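Local coordinates for ABC-type branched-chain amino acid transport systems periplasmic component-like protein (Thermomonospora curvata, PDB 4N03), which probably serves as the substrate-binding component of an ABC transporter and binds fatty acids such as palmitic acid, at residues Y60-E63 and V64-G68; I320-S323 and A324-A328. One frame throughout, in Å; residues are numbered along the deposited sequence.

Contact 1 of 2, residues Y60-E63 and V64-G68; sequences YYEE and VNQRG
With chi1 at -160°, Y60 swings its ring back beside its own carbonyl; in V64, CG1 is anti to the backbone N (chi1 169°), which puts CG2 beside that N, over the preceding turn. The two side chains meet there, one turn apart. V64 CG2 lies 3.7 Å from Y60 CE1 and approaches the ring obliquely. The same methyl sits 3.4 Å from Y60 O, the carbonyl that accepts the hydrogen bond from V64 N at 3.0 Å. That bond lies in the carbonyl plane. Y315 of helix 309-330 makes an edge-to-face stack with the Y60 ring, and its hydroxyl bonds to E63 OE1. N65 N bonds to Y61 O at 2.8 Å, and the N65 side-chain oxygen takes the backbone N-H of I75 on strand 74-81. This is the C-terminal end of helix 47-66, the helix of a beta-alpha-beta unit between strands 33-40 and 74-81. G68, with a positive phi, is the C-prime residue of a Schellman motif that closes it. G68 N bonds to N65 O at 3.0 Å. On the outer side, E62 and Q66 lie across one another; in one of the two modelled conformers of Q66, E62 CG is 3.9 Å from Q66 NE2 and the carboxylate and amide planes are 26° apart. R67 N reaches E63 O in a weak bond of 3.2 Å.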
ATOM      1  N   TYR A  60       2.854  17.206   1.276  1.00 13.95           N
ATOM      2  CA  TYR A  60       1.689  17.634   0.516  1.00 14.31           C
ATOM      3  C   TYR A  60       0.878  18.697   1.317  1.00 14.70           C
ATOM      4  O   TYR A  60       0.495  19.738   0.788  1.00 15.51           O
ATOM      5  CB  TYR A  60       0.796  16.406   0.172  1.00 13.26           C
ATOM      6  CG  TYR A  60      -0.150  16.668  -0.982  1.00 13.95           C
ATOM      7  CD1 TYR A  60      -1.320  17.420  -0.812  1.00 15.15           C
ATOM      8  CD2 TYR A  60       0.119  16.190  -2.249  1.00 15.13           C
ATOM      9  CE1 TYR A  60      -2.152  17.687  -1.904  1.00 14.55           C
ATOM     10  CE2 TYR A  60      -0.675  16.462  -3.324  1.00 17.02           C
ATOM     11  CZ  TYR A  60      -1.837  17.192  -3.144  1.00 17.00           C
ATOM     12  OH  TYR A  60      -2.612  17.467  -4.232  1.00 20.05           O
ATOM     13  N   TYR A  61       0.584  18.405   2.581  1.00 13.18           N
ATOM     14  CA  TYR A  61      -0.251  19.301   3.372  1.00 14.18           C
ATOM     15  C   TYR A  61       0.471  20.639   3.572  1.00 15.28           C
ATOM     16  O   TYR A  61      -0.185  21.672   3.556  1.00 17.07           O
ATOM     17  CB  TYR A  61      -0.643  18.703   4.720  1.00 13.37           C
ATOM     18  CG  TYR A  61      -1.388  17.387   4.610  1.00 12.68           C
ATOM     19  CD1 TYR A  61      -2.323  17.169   3.607  1.00 11.80           C
ATOM     20  CD2 TYR A  61      -1.112  16.346   5.454  1.00 12.39           C
ATOM     21  CE1 TYR A  61      -2.974  15.965   3.473  1.00 11.63           C
ATOM     22  CE2 TYR A  61      -1.788  15.117   5.326  1.00 12.15           C
ATOM     23  CZ  TYR A  61      -2.697  14.930   4.319  1.00 10.86           C
ATOM     24  OH  TYR A  61      -3.343  13.737   4.106  1.00 11.92           O
ATOM     25  N   GLU A  62       1.780  20.631   3.781  1.00 15.00           N
ATOM     26  CA  GLU A  62       2.538  21.892   3.860  1.00 15.56           C
ATOM     27  C   GLU A  62       2.379  22.687   2.559  1.00 16.98           C
ATOM     28  O   GLU A  62       2.231  23.941   2.607  1.00 19.52           O
ATOM     29  CB  GLU A  62       4.007  21.606   4.165  1.00 18.35           C
ATOM     30  CG  GLU A  62       4.948  22.803   4.011  1.00 24.22           C
ATOM     31  CD  GLU A  62       6.421  22.393   4.111  1.00 31.24           C
ATOM     32  OE1 GLU A  62       6.929  22.322   5.253  1.00 43.62           O
ATOM     33  OE2 GLU A  62       7.064  22.139   3.042  1.00 37.13           O
ATOM     34  N   GLU A  63       2.558  22.086   1.404  1.00 17.02           N
ATOM     35  CA  GLU A  63       2.377  22.771   0.122  1.00 19.16           C
ATOM     36  C   GLU A  63       0.976  23.382   0.003  1.00 17.60           C
ATOM     37  O   GLU A  63       0.823  24.524  -0.438  1.00 20.84           O
ATOM     38  CB  GLU A  63       2.625  21.816  -1.044  1.00 18.29           C
ATOM     39  CG  GLU A  63       4.082  21.396  -1.137  1.00 18.10           C
ATOM     40  CD  GLU A  63       4.342  20.231  -2.083  1.00 19.36           C
ATOM     41  OE1 GLU A  63       3.385  19.524  -2.520  1.00 20.83           O
ATOM     42  OE2 GLU A  63       5.558  20.002  -2.370  1.00 21.35           O
ATOM     43  N   VAL A  64      -0.047  22.624   0.416  1.00 16.99           N
ATOM     44  CA  VAL A  64      -1.399  23.124   0.431  1.00 18.31           C
ATOM     45  C   VAL A  64      -1.570  24.301   1.379  1.00 17.43           C
ATOM     46  O   VAL A  64      -2.194  25.341   1.007  1.00 20.87           O
ATOM     47  CB  VAL A  64      -2.407  21.990   0.800  1.00 18.27           C
ATOM     48  CG1 VAL A  64      -3.766  22.584   1.064  1.00 18.83           C
ATOM     49  CG2 VAL A  64      -2.483  20.964  -0.317  1.00 17.76           C
ATOM     50  N   ASN A  65      -1.031  24.179   2.580  1.00 16.01           N
ATOM     51  CA  ASN A  65      -1.095  25.282   3.567  1.00 17.42           C
ATOM     52  C   ASN A  65      -0.414  26.546   3.105  1.00 19.22           C
ATOM     53  O   ASN A  65      -0.945  27.652   3.294  1.00 21.91           O
ATOM     54  CB  ASN A  65      -0.552  24.850   4.925  1.00 16.95           C
ATOM     55  CG  ASN A  65      -1.487  23.833   5.582  1.00 17.04           C
ATOM     56  OD1 ASN A  65      -2.691  23.764   5.258  1.00 18.18           O
ATOM     57  ND2 ASN A  65      -0.980  23.090   6.531  1.00 17.51           N
ATOM     58  N   GLN A  66       0.727  26.369   2.455  1.00 19.81           N
ATOM     59  CA  GLN A  66       1.453  27.509   1.835  0.60 21.00           C
ATOM     60  C   GLN A  66       0.600  28.209   0.787  1.00 24.23           C
ATOM     61  O   GLN A  66       0.764  29.412   0.536  1.00 28.33           O
ATOM     62  CB  GLN A  66       2.796  27.041   1.210  0.60 21.59           C
ATOM     63  CG  GLN A  66       3.748  26.576   2.306  0.60 23.64           C
ATOM     64  CD  GLN A  66       5.076  25.996   1.783  0.60 30.61           C
ATOM     65  OE1 GLN A  66       5.142  25.359   0.724  0.60 30.21           O
ATOM     66  NE2 GLN A  66       6.144  26.209   2.551  0.60 33.73           N
ATOM     67  N   ARG A  67      -0.306  27.471   0.142  1.00 24.44           N
ATOM     68  CA  ARG A  67      -1.204  28.056  -0.856  0.60 27.76           C
ATOM     69  C   ARG A  67      -2.593  28.467  -0.268  1.00 20.24           C
ATOM     70  O   ARG A  67      -3.519  28.765  -1.001  1.00 31.39           O
ATOM     71  CB  ARG A  67      -1.356  27.148  -2.086  0.60 29.24           C
ATOM     72  CG  ARG A  67      -0.069  26.865  -2.857  0.60 34.03           C
ATOM     73  CD  ARG A  67      -0.355  25.953  -4.057  0.60 40.59           C
ATOM     74  NE  ARG A  67       0.831  25.516  -4.816  0.60 46.93           N
ATOM     75  CZ  ARG A  67       1.433  26.203  -5.795  0.60 40.80           C
ATOM     76  NH1 ARG A  67       2.486  25.674  -6.410  0.60 50.08           N
ATOM     77  NH2 ARG A  67       1.014  27.413  -6.168  0.60 50.11           N
ATOM     78  N   GLY A  68      -2.664  28.581   1.048  1.00 21.76           N
ATOM     79  CA  GLY A  68      -3.863  29.097   1.725  1.00 20.37           C
ATOM     80  C   GLY A  68      -4.774  28.042   2.339  1.00 20.60           C
ATOM     81  O   GLY A  68      -5.841  28.401   2.828  1.00 22.92           O
TER

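Contact 2 of 2, residues I320-S323 and A324-A328; sequences IVVS and ALEKA
L325 lays its side chain back over the carbonyl of V321, with CG 3.2 Å from V321 O. At chi1 -72°, CG stands beside its own backbone N, the atom that bonds to that oxygen at 2.8 Å. The carbonyl therefore carries both the hydrogen bond and the leucine branch point. Beyond it, L325 CD1 comes to 4.3 Å from V321 CG2, a looser apolar touch. L325 also packs on L101 and on L339 of helix 336-343. Replaced by an alanine, this side chain would lose CG and both methyls, which is likely to open a gap beside the V321 carbonyl and strip L339 and L101 of that packing. Residues 320-328 lie in the C-terminal half of helix 309-330 in the periplasmic binding protein fold, and four successive backbone bonds link the turns. V321 and V322 pack on helix 47-66, and A324 on L339. E326, S323 and K327 each have two modelled conformers, and the side-chain contacts that follow hold for one of them. E326 is extended beyond CG, with CG 3.3 Å from V322 O and OE2 3.9 Å from V322 CG1. K327 folds back instead, bent at chi4 to 83°, which brings NZ to 4.1 Å from S323 CB. S323 OG is hydrogen-bonded to S319 O. A water donates a hydrogen bond to S323 O at 2.8 Å; its link to K327 NZ is weak and doubtful. S323 O thus receives two donors, the water and K327 N.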
ATOM      1  N   ILE A 320      -5.500  12.590  -2.674  1.00 11.92           N
ATOM      2  CA  ILE A 320      -6.883  12.093  -2.656  1.00 11.66           C
ATOM      3  C   ILE A 320      -7.702  12.847  -1.622  1.00 11.48           C
ATOM      4  O   ILE A 320      -8.816  13.326  -1.915  1.00 11.54           O
ATOM      5  CB  ILE A 320      -6.931  10.568  -2.392  1.00 12.14           C
ATOM      6  CG1 ILE A 320      -6.361   9.805  -3.581  1.00 13.23           C
ATOM      7  CG2 ILE A 320      -8.382  10.143  -2.118  1.00 12.76           C
ATOM      8  CD1 ILE A 320      -6.063   8.354  -3.274  1.00 15.02           C
ATOM      9  N   VAL A 321      -7.233  12.936  -0.378  1.00 11.13           N
ATOM     10  CA  VAL A 321      -8.019  13.576   0.641  1.00 11.01           C
ATOM     11  C   VAL A 321      -8.207  15.074   0.361  1.00 11.82           C
ATOM     12  O   VAL A 321      -9.267  15.646   0.593  1.00 12.11           O
ATOM     13  CB  VAL A 321      -7.493  13.303   2.072  1.00 11.13           C
ATOM     14  CG1 VAL A 321      -6.246  14.123   2.413  1.00 11.12           C
ATOM     15  CG2 VAL A 321      -8.602  13.577   3.069  1.00 12.17           C
ATOM     16  N   VAL A 322      -7.168  15.738  -0.143  1.00 11.40           N
ATOM     17  CA  VAL A 322      -7.250  17.175  -0.444  1.00 12.62           C
ATOM     18  C   VAL A 322      -8.253  17.419  -1.586  1.00 12.62           C
ATOM     19  O   VAL A 322      -9.021  18.369  -1.520  1.00 13.11           O
ATOM     20  CB  VAL A 322      -5.858  17.810  -0.690  1.00 13.10           C
ATOM     21  CG1 VAL A 322      -6.012  19.195  -1.224  1.00 14.14           C
ATOM     22  CG2 VAL A 322      -5.051  17.776   0.588  1.00 14.32           C
ATOM     23  N   SER A 323      -8.223  16.598  -2.628  1.00 13.29           N
ATOM     24  CA  SER A 323      -9.192  16.746  -3.709  0.60 13.17           C
ATOM     25  C   SER A 323     -10.623  16.684  -3.137  1.00 13.24           C
ATOM     26  O   SER A 323     -11.492  17.478  -3.488  1.00 14.65           O
ATOM     27  CB  SER A 323      -9.009  15.645  -4.767  0.60 14.47           C
ATOM     28  OG  SER A 323      -7.847  15.891  -5.548  0.60 14.75           O
ATOM     29  N   ALA A 324     -10.872  15.721  -2.244  1.00 12.90           N
ATOM     30  CA  ALA A 324     -12.186  15.559  -1.637  1.00 12.91           C
ATOM     31  C   ALA A 324     -12.513  16.733  -0.737  1.00 11.85           C
ATOM     32  O   ALA A 324     -13.619  17.253  -0.770  1.00 12.89           O
ATOM     33  CB  ALA A 324     -12.284  14.244  -0.860  1.00 12.83           C
ATOM     34  N   LEU A 325     -11.525  17.224   0.024  1.00 12.48           N
ATOM     35  CA  LEU A 325     -11.770  18.356   0.894  1.00 12.43           C
ATOM     36  C   LEU A 325     -12.133  19.616   0.098  1.00 13.36           C
ATOM     37  O   LEU A 325     -13.009  20.363   0.487  1.00 13.75           O
ATOM     38  CB  LEU A 325     -10.546  18.659   1.771  1.00 12.63           C
ATOM     39  CG  LEU A 325     -10.231  17.667   2.905  1.00 13.63           C
ATOM     40  CD1 LEU A 325      -8.815  17.862   3.416  1.00 13.85           C
ATOM     41  CD2 LEU A 325     -11.240  17.847   4.028  1.00 14.34           C
ATOM     42  N   GLU A 326     -11.459  19.817  -1.019  1.00 14.03           N
ATOM     43  CA  GLU A 326     -11.734  20.979  -1.856  0.70 15.63           C
ATOM     44  C   GLU A 326     -13.146  20.922  -2.449  1.00 14.66           C
ATOM     45  O   GLU A 326     -13.847  21.960  -2.488  1.00 16.90           O
ATOM     46  CB  GLU A 326     -10.696  21.086  -2.957  0.70 17.51           C
ATOM     47  CG  GLU A 326      -9.332  21.528  -2.457  0.70 18.39           C
ATOM     48  CD  GLU A 326      -8.272  21.490  -3.544  0.70 22.78           C
ATOM     49  OE1 GLU A 326      -8.474  20.798  -4.560  0.70 28.51           O
ATOM     50  OE2 GLU A 326      -7.243  22.177  -3.377  0.70 30.27           O
ATOM     51  N   LYS A 327     -13.594  19.751  -2.893  1.00 14.44           N
ATOM     52  CA  LYS A 327     -14.949  19.619  -3.437  0.60 14.07           C
ATOM     53  C   LYS A 327     -15.976  19.795  -2.318  1.00 13.56           C
ATOM     54  O   LYS A 327     -17.018  20.459  -2.480  1.00 15.06           O
ATOM     55  CB  LYS A 327     -15.122  18.260  -4.114  0.60 16.42           C
ATOM     56  CG  LYS A 327     -14.519  18.066  -5.509  0.60 18.84           C
ATOM     57  CD  LYS A 327     -14.798  16.639  -5.981  0.60 23.98           C
ATOM     58  CE  LYS A 327     -13.963  16.199  -7.163  0.60 27.58           C
ATOM     59  NZ  LYS A 327     -12.636  15.720  -6.715  0.60 28.09           N
ATOM     60  N   ALA A 328     -15.712  19.209  -1.150  1.00 12.58           N
ATOM     61  CA  ALA A 328     -16.615  19.378  -0.021  1.00 13.39           C
ATOM     62  C   ALA A 328     -16.735  20.821   0.430  1.00 13.75           C
ATOM     63  O   ALA A 328     -17.808  21.314   0.743  1.00 13.65           O
ATOM     64  CB  ALA A 328     -16.181  18.474   1.106  1.00 13.48           C
TER
HETATM   65  O   HOH W   1     -11.224  18.717  -5.966  1.00 28.39           O

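In the fold
Contact 1 comes first along the chain, at the end of helix 47-66; contact 2 follows much later, within helix 309-330. Their centres are about 13 Å apart, and the two helices touch. The hydroxyl oxygen of Y61 lies 3.4 Å from V321 CG1. Y60 CE1 comes to 3.8 Å from V322 CG2, and V64 CG2 lies 4.1 Å from V322 CG1. V322 thus meets Y60, Y61 and V64 together. Helix 47-66 also rests on strand 74-81 of the parallel four-stranded sheet, so the late helix packs beside an early beta-alpha-beta unit. The disulfide C71-C329 also ties helix 309-330 to the chain just after helix 47-66. Palmitic acid lies about 8 Å from the side chain of I320.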